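Local coordinates for exopolygalacturonate lyase (Vibrio vulnificus, PDB 5A29), which probably cleaves polygalacturonate (pectate) chains by beta-elimination, acting as a metal-dependent lyase of polysaccharide lyase family 2, at residues D24-E27 / Q28-M31; V36-Y39 / I40-L44; Y159-Y162 / P163-Y166; A172-R175 / Y176-F180; I474-Y477 / Q478-Q482. All blocks are in the same frame, centred on the assembly; numbering follows the deposited sequence. Where two conformers were deposited one is given.

Overall arrangement
Each of the five contacts is local, joining residues within one or two helical turns; they follow one another in series, and none nests within or crosses another. Contact 1 caps the start of helix 27-46 near the N terminus, and contact 2 lies further along the same helix. Contact 3 opens helix 162-168 and contact 4 belongs to the next helix, 170-184; these two touch, with Y162 packed against Y176 and I177. Contact 5 closes helix 467-480. Shared neighbours tie them into a fold whose regular elements are mainly helices: helix 521-532 meets contacts 1, 2 and 5, whereas helices 88-101 and 105-120 receive side chains from both contact 2 and contact 3.

Contact 1: residues D24-E27 / Q28-M31; sequences DYTE and QDAM
A capping box between T26 and D29 starts helix 27-46, each residue using its side chain to bond the other's backbone nitrogen. T26, the N-cap, accepts from D29 N through OG1 at 3.1 Å in a nearly straight bond (169°). In return T26 N donates to D29 OD2 over 2.9 Å, reaching that oxygen on its anti side and tilted out of the carboxylate plane. A chi1 of 66° turns the threonine hydroxyl inward to the first turn, and a water bridges T26 OG1 and D29 OD1. The hydroxyl thus satisfies the amide of D29, for which no preceding turn supplies a carbonyl, and the aspartate takes up T26 N. Just ahead of the cap, the Y25 ring packs against the aspartate with one face, D29 CB sitting 3.6 Å from the ring centroid in a CH-pi contact. R490 also forms a salt bridge with D29 OD2 and R32 with OD1, while Y25 OH hydrogen-bonds D529.

Contact 2: residues V36-Y39 / I40-L44; sequences VKTY and IDNVL
The ring of Y39 carries V43 on one face: V43 CG2 stands 4.0 Å from the ring centroid, displaced toward the rim, in a CH-pi contact one helical turn along. F506 meets the same ring edge-to-face. With CG anti to the backbone N (chi1 167°), Y39 leans its ring along the helix toward V43; Y39 CD2 also comes within 4.2 Å of I40 CG1, the two side chains crossing at about a right angle. The other flat groups, the D41 carboxylate and the N42 amide, are polar. K37 reaches the first, extended and then bent at its last torsion, which brings K37 NZ to D41 OD2 at 3.2 Å, a salt bridge whose hydrogen bond is weak. A water reinforces it, accepting from K37 NZ at 3.0 Å and donating to D41 OD1, so both carboxylate oxygens are engaged. The amide of N42 lies alongside T38, and N42 ND2 turns to the carbonyl of G504. On the buried flank V36 CG1 meets I40 CD1 at 3.9 Å, near L525, L526 and L94. Such spacing, i to i+4 pairs over regular backbone bonds, is typical of an amphipathic alpha helix packed against other helices, here 88-101, 105-120 and 521-532.

Contact 3: residues Y159-Y162 / P163-Y166; sequences YPYY and PFLY
CH-pi and apolar contacts dominate where Y161 meets F164. F164 CB sits almost squarely over the centre of the Y161 ring, 3.4 Å from its centroid, while the F164 ring slides off to one side. The ring planes are 18° from parallel, but with centroids 5.3 Å apart they barely overlap, and the methylene, more than the phenyl face, makes the contact. A trans first torsion (chi1 174°) sends the F164 ring past Y161 toward A110, V111 and T114 of helix 105-120. L165 CD1 adds an apolar touch, reaching P160 CB at 4.2 Å. Among the polar bonds, the carbonyl of Y161, the N-cap of helix 162-168, does double duty: L165 N donates to Y161 O in the carbonyl plane at 3.0 Å, and F164 N approaches the same oxygen from above it. Y162 N bonds weakly back to P160 O, an inverse gamma turn centred on Y161, and Y161 OH is held by T95. P163, in the first turn, lacks an amide hydrogen. The chemistry is consistent with a well-fixed helix start: one carbonyl takes two amides, the straighter bond from L165 N, and the Y161 ring is held at one face and at its hydroxyl.

Contact 4: residues A172-R175 / Y176-F180; sequences ATER and YIKAF
E174 and K178 lean together across one turn of helix 170-184, their side chains crossing at a slant, with their charged ends meeting. E174 OE2 accepts from K178 NZ at 2.7 Å in a salt bridge; the ammonium approaches the anti side of that oxygen, 20° out of the carboxylate plane. E174 was modelled in two conformers, so its bonds, which hold for one of them, may be only partly occupied. The lysine is fully extended beyond CG and its CE passes 3.9 Å from E174 CG, so aliphatic contact accompanies the charge pair. Both groups are buried and have further partners: K178 NZ donates to the carbonyls of N255 and D205, and E174 OE1 pairs with N255 ND2. Y176, trans about its first torsion (chi1 176°), swings its ring forward, and its hydroxyl bonds H153, the neighbour in sequence of the manganese ligand E154, whose side chain is about 9 Å from that of Y176. R175 points elsewhere, to a cation-pi contact with Y203. Helix 170-184 packs against helix 162-168, which presents Y162 to Y176 and I177, against helix 234-250, where L247 meets E174 and I177, and against M118 of helix 105-120.

Contact 5: residues I474-Y477 / Q478-Q482; sequences IELY and QITQQ. With EDO (1,2-ethanediol), chain F.
From I474 to Q481 the backbone keeps regular i to i+4 hydrogen bonds, the last from Q481 N to Y477 O at 2.7 Å, before Q481 leaves right-handed helical geometry with a positive phi of 55°. T480 stands at this end of helix 467-480. With chi1 at 64° its hydroxyl folds back over the last turn, and T480 OG1 donates to L476 O over 2.8 Å. T480 N bonds the same carbonyl from the opposite face of its plane, so two donors clasp L476 O. The hydroxyl also accepts from Q482 N at 3.0 Å, completing an ST turn where the chain leaves the helix for helix 484-500. Beyond the turn the chain folds back on Y477, whose ring meets Q482 O at its edge, CD1 lying 3.3 Å from that oxygen. Y485 and L486 of helix 484-500 also touch Y477. At the other end of the contact, E475 bends at chi2 and turns its carboxylate toward a 1,2-ethanediol, probably from the crystallisation liquor. The diol O1 donates to E475 OE2 at 2.7 Å, while its O2 lies 2.8 Å from E475 OE2 and 3.1 Å from Q478 OE1, either of which could take its proton. R422 and R425 of helix 417-426 form salt bridges with the same carboxylate, and R422 bonds the diol too.

Contact 1: residues D24-E27 / Q28-M31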
loop_
_atom_site.group_PDB
_atom_site.type_symbol
_atom_site.label_atom_id
_atom_site.label_comp_id
_atom_site.label_asym_id
_atom_site.label_seq_id
_atom_site.Cartn_x
_atom_site.Cartn_y
_atom_site.Cartn_z
ATOM N N ASP A 24 -24.915 -8.940 20.848
ATOM C CA ASP A 24 -24.740 -9.867 21.961
ATOM C C ASP A 24 -23.325 -10.526 21.911
ATOM O O ASP A 24 -23.029 -11.399 21.098
ATOM C CB ASP A 24 -25.791 -10.933 21.839
ATOM C CG ASP A 24 -27.149 -10.471 22.423
ATOM O OD1 ASP A 24 -27.342 -9.246 22.627
ATOM O OD2 ASP A 24 -28.003 -11.332 22.719
ATOM N N TYR A 25 -22.512 -10.101 22.836
ATOM C CA TYR A 25 -21.108 -10.415 22.811
ATOM C C TYR A 25 -20.896 -11.781 23.519
ATOM O O TYR A 25 -21.657 -12.136 24.458
ATOM C CB TYR A 25 -20.443 -9.335 23.622
ATOM C CG TYR A 25 -18.983 -9.103 23.287
ATOM C CD1 TYR A 25 -18.623 -8.402 22.101
ATOM C CD2 TYR A 25 -17.999 -9.531 24.144
ATOM C CE1 TYR A 25 -17.291 -8.144 21.802
ATOM C CE2 TYR A 25 -16.658 -9.302 23.848
ATOM C CZ TYR A 25 -16.331 -8.592 22.690
ATOM O OH TYR A 25 -15.039 -8.344 22.462
ATOM N N THR A 26 -19.834 -12.496 23.126
ATOM C CA THR A 26 -19.613 -13.851 23.690
ATOM C C THR A 26 -18.202 -13.990 24.121
ATOM O O THR A 26 -17.308 -13.162 23.790
ATOM C CB THR A 26 -19.829 -14.949 22.638
ATOM O OG1 THR A 26 -18.784 -14.820 21.603
ATOM C CG2 THR A 26 -21.240 -14.832 22.036
ATOM N N GLU A 27 -17.974 -15.091 24.839
ATOM C CA GLU A 27 -16.636 -15.401 25.291
ATOM C C GLU A 27 -15.708 -15.546 24.059
ATOM O O GLU A 27 -14.536 -15.240 24.151
ATOM C CB GLU A 27 -16.747 -16.804 25.968
ATOM C CG GLU A 27 -15.452 -17.188 26.595
ATOM C CD GLU A 27 -15.637 -18.459 27.411
ATOM O OE1 GLU A 27 -16.722 -19.106 27.319
ATOM O OE2 GLU A 27 -14.663 -18.791 28.101
ATOM N N GLN A 28 -16.205 -16.114 22.979
ATOM C CA GLN A 28 -15.341 -16.233 21.758
ATOM C C GLN A 28 -14.914 -14.882 21.232
ATOM O O GLN A 28 -13.762 -14.700 20.780
ATOM C CB GLN A 28 -16.061 -16.973 20.632
ATOM C CG GLN A 28 -16.046 -18.490 20.832
ATOM C CD GLN A 28 -17.080 -18.910 21.842
ATOM O OE1 GLN A 28 -18.148 -18.289 21.960
ATOM N NE2 GLN A 28 -16.777 -19.956 22.603
ATOM N N ASP A 29 -15.845 -13.926 21.203
ATOM C CA ASP A 29 -15.429 -12.532 20.827
ATOM C C ASP A 29 -14.369 -11.970 21.714
ATOM O O ASP A 29 -13.377 -11.345 21.254
ATOM C CB ASP A 29 -16.670 -11.576 20.869
ATOM C CG ASP A 29 -17.766 -12.038 20.019
ATOM O OD1 ASP A 29 -17.554 -12.437 18.803
ATOM O OD2 ASP A 29 -18.946 -11.876 20.477
ATOM N N ALA A 30 -14.519 -12.158 23.028
ATOM C CA ALA A 30 -13.506 -11.699 23.969
ATOM C C ALA A 30 -12.158 -12.373 23.729
ATOM O O ALA A 30 -11.117 -11.754 23.921
ATOM C CB ALA A 30 -13.950 -11.963 25.447
ATOM N N MET A 31 -12.182 -13.663 23.390
ATOM C CA MET A 31 -10.906 -14.372 23.270
ATOM C C MET A 31 -10.114 -13.824 22.070
ATOM O O MET A 31 -8.854 -13.823 22.092
ATOM C CB MET A 31 -11.146 -15.861 23.037
ATOM C CG MET A 31 -11.529 -16.626 24.324
ATOM S SD MET A 31 -12.211 -18.239 23.818
ATOM C CE MET A 31 -10.747 -18.976 23.046
HETATM O O HOH W 1 -19.089 -15.214 19.079
HETATM O O HOH W 2 -18.466 -20.116 25.508
#

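Contact 2: residues V36-Y39 / I40-L44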
loop_
_atom_site.group_PDB
_atom_site.type_symbol
_atom_site.label_atom_id
_atom_site.label_comp_id
_atom_site.label_asym_id
_atom_site.label_seq_id
_atom_site.Cartn_x
_atom_site.Cartn_y
_atom_site.Cartn_z
ATOM N N VAL A 36 -5.186 -10.367 20.549
ATOM C CA VAL A 36 -4.595 -9.078 20.183
ATOM C C VAL A 36 -3.905 -8.393 21.358
ATOM O O VAL A 36 -2.798 -7.805 21.229
ATOM C CB VAL A 36 -5.678 -8.169 19.534
ATOM C CG1 VAL A 36 -5.036 -6.825 19.203
ATOM C CG2 VAL A 36 -6.109 -8.880 18.217
ATOM N N LYS A 37 -4.537 -8.446 22.532
ATOM C CA LYS A 37 -3.855 -7.868 23.737
ATOM C C LYS A 37 -2.526 -8.580 24.058
ATOM O O LYS A 37 -1.489 -7.926 24.341
ATOM C CB LYS A 37 -4.807 -7.960 24.969
ATOM C CG LYS A 37 -4.144 -7.555 26.306
ATOM C CD LYS A 37 -5.216 -7.687 27.428
ATOM C CE LYS A 37 -4.777 -7.268 28.843
ATOM N NZ LYS A 37 -3.318 -7.409 29.103
ATOM N N THR A 38 -2.511 -9.913 23.899
ATOM C CA THR A 38 -1.290 -10.667 24.092
ATOM C C THR A 38 -0.201 -10.259 23.080
ATOM O O THR A 38 0.959 -10.074 23.408
ATOM C CB THR A 38 -1.550 -12.189 23.963
ATOM O OG1 THR A 38 -2.478 -12.604 24.992
ATOM C CG2 THR A 38 -0.242 -13.010 24.074
ATOM N N TYR A 39 -0.594 -10.172 21.823
ATOM C CA TYR A 39 0.336 -9.687 20.780
ATOM C C TYR A 39 0.854 -8.321 21.135
ATOM O O TYR A 39 2.079 -8.075 21.075
ATOM C CB TYR A 39 -0.472 -9.630 19.466
ATOM C CG TYR A 39 0.218 -8.872 18.358
ATOM C CD1 TYR A 39 1.333 -9.405 17.746
ATOM C CD2 TYR A 39 -0.270 -7.637 17.927
ATOM C CE1 TYR A 39 1.941 -8.759 16.676
ATOM C CE2 TYR A 39 0.389 -6.927 16.884
ATOM C CZ TYR A 39 1.446 -7.554 16.235
ATOM O OH TYR A 39 2.110 -6.956 15.178
ATOM N N ILE A 40 -0.044 -7.386 21.470
ATOM C CA ILE A 40 0.444 -6.041 21.812
ATOM C C ILE A 40 1.448 -6.074 22.968
ATOM O O ILE A 40 2.499 -5.407 22.927
ATOM C CB ILE A 40 -0.745 -5.084 22.063
ATOM C CG1 ILE A 40 -1.500 -4.781 20.722
ATOM C CG2 ILE A 40 -0.360 -3.826 22.862
ATOM C CD1 ILE A 40 -2.884 -4.124 20.959
ATOM N N ASP A 41 1.124 -6.854 24.016
ATOM C CA ASP A 41 2.025 -6.980 25.173
ATOM C C ASP A 41 3.382 -7.532 24.772
ATOM O O ASP A 41 4.370 -7.032 25.235
ATOM C CB ASP A 41 1.405 -7.905 26.236
ATOM C CG ASP A 41 0.208 -7.255 26.934
ATOM O OD1 ASP A 41 0.094 -6.004 26.883
ATOM O OD2 ASP A 41 -0.640 -7.986 27.498
ATOM N N ASN A 42 3.402 -8.533 23.889
ATOM C CA ASN A 42 4.614 -9.126 23.368
ATOM C C ASN A 42 5.448 -8.093 22.618
ATOM O O ASN A 42 6.642 -7.955 22.856
ATOM C CB ASN A 42 4.299 -10.312 22.455
ATOM C CG ASN A 42 3.856 -11.551 23.254
ATOM O OD1 ASN A 42 4.146 -11.637 24.466
ATOM N ND2 ASN A 42 3.205 -12.489 22.616
ATOM N N VAL A 43 4.803 -7.357 21.707
ATOM C CA VAL A 43 5.533 -6.351 20.942
ATOM C C VAL A 43 6.153 -5.322 21.846
ATOM O O VAL A 43 7.311 -4.952 21.638
ATOM C CB VAL A 43 4.617 -5.643 19.943
ATOM C CG1 VAL A 43 5.366 -4.487 19.285
ATOM C CG2 VAL A 43 4.155 -6.655 18.914
ATOM N N LEU A 44 5.381 -4.810 22.795
ATOM C CA LEU A 44 5.880 -3.690 23.632
ATOM C C LEU A 44 7.013 -4.134 24.597
ATOM O O LEU A 44 7.842 -3.299 25.029
ATOM C CB LEU A 44 4.755 -3.036 24.426
ATOM C CG LEU A 44 3.639 -2.308 23.604
ATOM C CD1 LEU A 44 2.443 -1.920 24.471
ATOM C CD2 LEU A 44 4.158 -1.136 22.767
HETATM O O HOH W 3 -2.303 -4.830 28.070
#

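Contact 3: residues Y159-Y162 / P163-Y166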
loop_
_atom_site.group_PDB
_atom_site.type_symbol
_atom_site.label_atom_id
_atom_site.label_comp_id
_atom_site.label_asym_id
_atom_site.label_seq_id
_atom_site.Cartn_x
_atom_site.Cartn_y
_atom_site.Cartn_z
ATOM N N TYR A 159 1.620 5.040 2.799
ATOM C CA TYR A 159 0.401 5.619 3.419
ATOM C C TYR A 159 0.457 5.718 4.950
ATOM O O TYR A 159 -0.302 5.000 5.674
ATOM C CB TYR A 159 -0.827 4.855 3.006
ATOM C CG TYR A 159 -0.986 4.570 1.518
ATOM C CD1 TYR A 159 -0.762 5.567 0.555
ATOM C CD2 TYR A 159 -1.437 3.311 1.071
ATOM C CE1 TYR A 159 -0.930 5.279 -0.812
ATOM C CE2 TYR A 159 -1.654 3.045 -0.276
ATOM C CZ TYR A 159 -1.386 4.051 -1.208
ATOM O OH TYR A 159 -1.603 3.840 -2.565
ATOM N N PRO A 160 1.350 6.582 5.455
ATOM C CA PRO A 160 1.503 6.802 6.915
ATOM C C PRO A 160 0.231 7.217 7.611
ATOM O O PRO A 160 -0.724 7.741 6.996
ATOM C CB PRO A 160 2.536 7.955 7.001
ATOM C CG PRO A 160 3.233 7.973 5.640
ATOM C CD PRO A 160 2.210 7.502 4.652
ATOM N N TYR A 161 0.247 7.085 8.934
ATOM C CA TYR A 161 -0.959 7.331 9.714
ATOM C C TYR A 161 -1.016 8.837 10.035
ATOM O O TYR A 161 -1.019 9.260 11.200
ATOM C CB TYR A 161 -0.859 6.449 10.990
ATOM C CG TYR A 161 -2.103 6.345 11.901
ATOM C CD1 TYR A 161 -3.362 6.771 11.517
ATOM C CD2 TYR A 161 -1.947 5.746 13.171
ATOM C CE1 TYR A 161 -4.452 6.626 12.363
ATOM C CE2 TYR A 161 -3.014 5.615 14.026
ATOM C CZ TYR A 161 -4.220 6.053 13.645
ATOM O OH TYR A 161 -5.251 5.925 14.541
ATOM N N TYR A 162 -1.154 9.661 8.987
ATOM C CA TYR A 162 -1.099 11.122 9.194
ATOM C C TYR A 162 -1.968 11.742 10.275
ATOM O O TYR A 162 -1.467 12.604 10.965
ATOM C CB TYR A 162 -1.316 11.908 7.850
ATOM C CG TYR A 162 -0.206 11.659 6.813
ATOM C CD1 TYR A 162 1.115 12.012 7.043
ATOM C CD2 TYR A 162 -0.502 11.046 5.585
ATOM C CE1 TYR A 162 2.129 11.787 6.105
ATOM C CE2 TYR A 162 0.505 10.846 4.647
ATOM C CZ TYR A 162 1.788 11.227 4.867
ATOM O OH TYR A 162 2.734 10.916 3.893
ATOM N N PRO A 163 -3.257 11.403 10.352
ATOM C CA PRO A 163 -4.088 12.054 11.342
ATOM C C PRO A 163 -3.566 11.820 12.759
ATOM O O PRO A 163 -3.682 12.711 13.621
ATOM C CB PRO A 163 -5.430 11.346 11.193
ATOM C CG PRO A 163 -5.465 10.916 9.716
ATOM C CD PRO A 163 -4.052 10.467 9.520
ATOM N N PHE A 164 -2.932 10.675 13.011
ATOM C CA PHE A 164 -2.473 10.426 14.387
ATOM C C PHE A 164 -1.144 11.154 14.544
ATOM O O PHE A 164 -0.824 11.759 15.592
ATOM C CB PHE A 164 -2.271 8.894 14.611
ATOM C CG PHE A 164 -1.673 8.594 15.943
ATOM C CD1 PHE A 164 -2.498 8.645 17.101
ATOM C CD2 PHE A 164 -0.338 8.268 16.052
ATOM C CE1 PHE A 164 -1.954 8.432 18.369
ATOM C CE2 PHE A 164 0.222 8.017 17.308
ATOM C CZ PHE A 164 -0.591 8.129 18.475
ATOM N N LEU A 165 -0.318 11.121 13.510
ATOM C CA LEU A 165 0.978 11.815 13.607
ATOM C C LEU A 165 0.695 13.337 13.860
ATOM O O LEU A 165 1.414 13.996 14.650
ATOM C CB LEU A 165 1.827 11.675 12.310
ATOM C CG LEU A 165 2.201 10.238 11.890
ATOM C CD1 LEU A 165 2.868 10.204 10.515
ATOM C CD2 LEU A 165 3.050 9.495 12.933
ATOM N N TYR A 166 -0.333 13.851 13.198
ATOM C CA TYR A 166 -0.719 15.268 13.314
ATOM C C TYR A 166 -1.183 15.542 14.770
ATOM O O TYR A 166 -0.885 16.575 15.370
ATOM C CB TYR A 166 -1.863 15.594 12.336
ATOM C CG TYR A 166 -2.085 17.089 12.249
ATOM C CD1 TYR A 166 -1.264 17.881 11.451
ATOM C CD2 TYR A 166 -3.086 17.707 12.996
ATOM C CE1 TYR A 166 -1.441 19.264 11.405
ATOM C CE2 TYR A 166 -3.254 19.086 12.981
ATOM C CZ TYR A 166 -2.402 19.854 12.201
ATOM O OH TYR A 166 -2.587 21.228 12.149
#

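Contact 4: residues A172-R175 / Y176-F180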
loop_
_atom_site.group_PDB
_atom_site.type_symbol
_atom_site.label_atom_id
_atom_site.label_comp_id
_atom_site.label_asym_id
_atom_site.label_seq_id
_atom_site.Cartn_x
_atom_site.Cartn_y
_atom_site.Cartn_z
ATOM N N ALA A 172 5.551 19.225 13.156
ATOM C CA ALA A 172 6.414 18.282 12.485
ATOM C C ALA A 172 5.683 17.541 11.313
ATOM O O ALA A 172 6.334 17.244 10.298
ATOM C CB ALA A 172 7.057 17.299 13.476
ATOM N N THR A 173 4.380 17.292 11.462
ATOM C CA THR A 173 3.614 16.561 10.431
ATOM C C THR A 173 3.362 17.460 9.234
ATOM O O THR A 173 3.554 17.024 8.072
ATOM C CB THR A 173 2.301 16.023 10.990
ATOM O OG1 THR A 173 2.665 15.125 12.051
ATOM C CG2 THR A 173 1.510 15.228 9.861
ATOM N N GLU A 174 2.986 18.723 9.493
ATOM C CA GLU A 174 2.976 19.740 8.389
ATOM C C GLU A 174 4.320 19.846 7.679
ATOM O O GLU A 174 4.388 19.780 6.438
ATOM C CB GLU A 174 2.589 21.133 8.896
ATOM C CG GLU A 174 2.571 22.210 7.809
ATOM C CD GLU A 174 2.494 23.612 8.374
ATOM O OE1 GLU A 174 1.987 23.727 9.500
ATOM O OE2 GLU A 174 2.949 24.576 7.716
ATOM N N ARG A 175 5.419 20.044 8.427
ATOM C CA ARG A 175 6.727 20.113 7.779
ATOM C C ARG A 175 7.095 18.843 6.998
ATOM O O ARG A 175 7.714 18.902 5.917
ATOM C CB ARG A 175 7.875 20.445 8.743
ATOM C CG ARG A 175 7.754 21.850 9.374
ATOM C CD ARG A 175 8.806 22.032 10.474
ATOM N NE ARG A 175 10.128 21.442 10.139
ATOM C CZ ARG A 175 11.085 22.028 9.427
ATOM N NH1 ARG A 175 10.912 23.258 8.946
ATOM N NH2 ARG A 175 12.229 21.389 9.219
ATOM N N TYR A 176 6.751 17.688 7.549
ATOM C CA TYR A 176 7.021 16.441 6.836
ATOM C C TYR A 176 6.347 16.402 5.435
ATOM O O TYR A 176 7.025 16.099 4.458
ATOM C CB TYR A 176 6.601 15.188 7.662
ATOM C CG TYR A 176 6.814 13.965 6.815
ATOM C CD1 TYR A 176 8.091 13.515 6.569
ATOM C CD2 TYR A 176 5.735 13.342 6.186
ATOM C CE1 TYR A 176 8.327 12.465 5.731
ATOM C CE2 TYR A 176 5.943 12.280 5.307
ATOM C CZ TYR A 176 7.230 11.869 5.087
ATOM O OH TYR A 176 7.468 10.808 4.289
ATOM N N ILE A 177 5.037 16.618 5.376
ATOM C CA ILE A 177 4.313 16.571 4.101
ATOM C C ILE A 177 4.912 17.572 3.079
ATOM O O ILE A 177 5.093 17.253 1.896
ATOM C CB ILE A 177 2.810 16.825 4.336
ATOM C CG1 ILE A 177 2.213 15.630 5.119
ATOM C CG2 ILE A 177 2.024 17.074 3.045
ATOM C CD1 ILE A 177 0.800 15.934 5.623
ATOM N N LYS A 178 5.209 18.797 3.543
ATOM C CA LYS A 178 5.848 19.823 2.661
ATOM C C LYS A 178 7.244 19.398 2.227
ATOM O O LYS A 178 7.601 19.545 1.066
ATOM C CB LYS A 178 5.861 21.193 3.405
ATOM C CG LYS A 178 4.458 21.782 3.534
ATOM C CD LYS A 178 4.558 23.162 4.269
ATOM C CE LYS A 178 3.190 23.813 4.342
ATOM N NZ LYS A 178 3.255 25.121 5.060
ATOM N N ALA A 179 7.986 18.735 3.114
ATOM C CA ALA A 179 9.335 18.267 2.797
ATOM C C ALA A 179 9.272 17.084 1.859
ATOM O O ALA A 179 10.126 16.935 0.987
ATOM C CB ALA A 179 10.112 17.876 4.065
ATOM N N PHE A 180 8.235 16.252 2.008
ATOM C CA PHE A 180 8.116 15.020 1.153
ATOM C C PHE A 180 7.926 15.524 -0.318
ATOM O O PHE A 180 8.594 15.095 -1.247
ATOM C CB PHE A 180 6.849 14.274 1.701
ATOM C CG PHE A 180 6.464 13.015 0.936
ATOM C CD1 PHE A 180 7.402 12.259 0.258
ATOM C CD2 PHE A 180 5.158 12.573 0.983
ATOM C CE1 PHE A 180 7.055 11.044 -0.393
ATOM C CE2 PHE A 180 4.761 11.385 0.330
ATOM C CZ PHE A 180 5.710 10.638 -0.401
#

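Contact 5: residues I474-Y477 / Q478-Q482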
loop_
_atom_site.group_PDB
_atom_site.type_symbol
_atom_site.label_atom_id
_atom_site.label_comp_id
_atom_site.label_asym_id
_atom_site.label_seq_id
_atom_site.Cartn_x
_atom_site.Cartn_y
_atom_site.Cartn_z
ATOM N N ILE A 474 -17.298 -6.836 7.011
ATOM C CA ILE A 474 -17.732 -5.656 7.704
ATOM C C ILE A 474 -18.312 -4.608 6.749
ATOM O O ILE A 474 -19.342 -3.984 7.051
ATOM C CB ILE A 474 -16.581 -5.074 8.553
ATOM C CG1 ILE A 474 -16.197 -6.078 9.682
ATOM C CG2 ILE A 474 -16.911 -3.654 9.081
ATOM C CD1 ILE A 474 -14.788 -5.745 10.242
ATOM N N GLU A 475 -17.632 -4.360 5.609
ATOM C CA GLU A 475 -18.277 -3.442 4.607
ATOM C C GLU A 475 -19.653 -3.933 4.172
ATOM O O GLU A 475 -20.601 -3.148 4.048
ATOM C CB GLU A 475 -17.412 -3.297 3.336
ATOM C CG GLU A 475 -16.108 -2.661 3.615
ATOM C CD GLU A 475 -16.197 -1.151 3.869
ATOM O OE1 GLU A 475 -17.205 -0.506 3.458
ATOM O OE2 GLU A 475 -15.201 -0.638 4.425
ATOM N N LEU A 476 -19.808 -5.223 3.957
ATOM C CA LEU A 476 -21.087 -5.661 3.511
ATOM C C LEU A 476 -22.133 -5.569 4.632
ATOM O O LEU A 476 -23.298 -5.299 4.382
ATOM C CB LEU A 476 -21.048 -7.139 3.051
ATOM C CG LEU A 476 -20.571 -7.172 1.584
ATOM C CD1 LEU A 476 -19.995 -8.532 1.289
ATOM C CD2 LEU A 476 -21.796 -6.919 0.652
ATOM N N TYR A 477 -21.720 -5.821 5.849
ATOM C CA TYR A 477 -22.634 -5.468 6.978
ATOM C C TYR A 477 -23.032 -3.962 6.975
ATOM O O TYR A 477 -24.231 -3.662 7.148
ATOM C CB TYR A 477 -22.003 -5.880 8.338
ATOM C CG TYR A 477 -22.923 -5.559 9.475
ATOM C CD1 TYR A 477 -24.070 -6.325 9.696
ATOM C CD2 TYR A 477 -22.668 -4.443 10.287
ATOM C CE1 TYR A 477 -24.976 -5.984 10.706
ATOM C CE2 TYR A 477 -23.562 -4.097 11.324
ATOM C CZ TYR A 477 -24.708 -4.863 11.510
ATOM O OH TYR A 477 -25.571 -4.470 12.537
ATOM N N GLN A 478 -22.080 -3.048 6.785
ATOM C CA GLN A 478 -22.454 -1.621 6.820
ATOM C C GLN A 478 -23.415 -1.319 5.676
ATOM O O GLN A 478 -24.387 -0.546 5.849
ATOM C CB GLN A 478 -21.266 -0.702 6.749
ATOM C CG GLN A 478 -20.427 -0.696 8.014
ATOM C CD GLN A 478 -19.289 0.294 7.875
ATOM O OE1 GLN A 478 -18.124 -0.076 7.935
ATOM N NE2 GLN A 478 -19.627 1.556 7.598
ATOM N N ILE A 479 -23.168 -1.973 4.530
ATOM C CA ILE A 479 -24.057 -1.812 3.359
ATOM C C ILE A 479 -25.486 -2.328 3.590
ATOM O O ILE A 479 -26.488 -1.636 3.263
ATOM C CB ILE A 479 -23.441 -2.460 2.092
ATOM C CG1 ILE A 479 -22.178 -1.690 1.729
ATOM C CG2 ILE A 479 -24.479 -2.494 0.951
ATOM C CD1 ILE A 479 -21.309 -2.417 0.669
ATOM N N THR A 480 -25.597 -3.579 4.010
ATOM C CA THR A 480 -26.843 -4.318 3.911
ATOM C C THR A 480 -27.551 -4.321 5.288
ATOM O O THR A 480 -28.712 -4.648 5.373
ATOM C CB THR A 480 -26.587 -5.781 3.548
ATOM O OG1 THR A 480 -25.844 -6.424 4.604
ATOM C CG2 THR A 480 -25.866 -5.925 2.173
ATOM N N GLN A 481 -26.813 -4.026 6.351
ATOM C CA GLN A 481 -27.306 -4.262 7.736
ATOM C C GLN A 481 -27.753 -5.729 8.025
ATOM O O GLN A 481 -28.533 -5.948 8.963
ATOM C CB GLN A 481 -28.413 -3.231 8.111
ATOM C CG GLN A 481 -27.927 -1.787 8.019
ATOM C CD GLN A 481 -26.931 -1.452 9.096
ATOM O OE1 GLN A 481 -25.726 -1.284 8.847
ATOM N NE2 GLN A 481 -27.402 -1.406 10.303
ATOM N N GLN A 482 -27.296 -6.722 7.249
ATOM C CA GLN A 482 -27.690 -8.087 7.467
ATOM C C GLN A 482 -26.769 -8.775 8.490
ATOM O O GLN A 482 -25.584 -8.885 8.254
ATOM C CB GLN A 482 -27.698 -8.894 6.166
ATOM C CG GLN A 482 -28.754 -8.382 5.157
ATOM C CD GLN A 482 -30.173 -8.616 5.661
ATOM O OE1 GLN A 482 -31.051 -7.852 5.334
ATOM N NE2 GLN A 482 -30.390 -9.671 6.480
HETATM C C1 EDO F . -13.881 -2.601 6.906
HETATM O O1 EDO F . -13.400 -2.205 5.628
HETATM C C2 EDO F . -14.035 -1.340 7.756
HETATM O O2 EDO F . -15.139 -0.591 7.228
#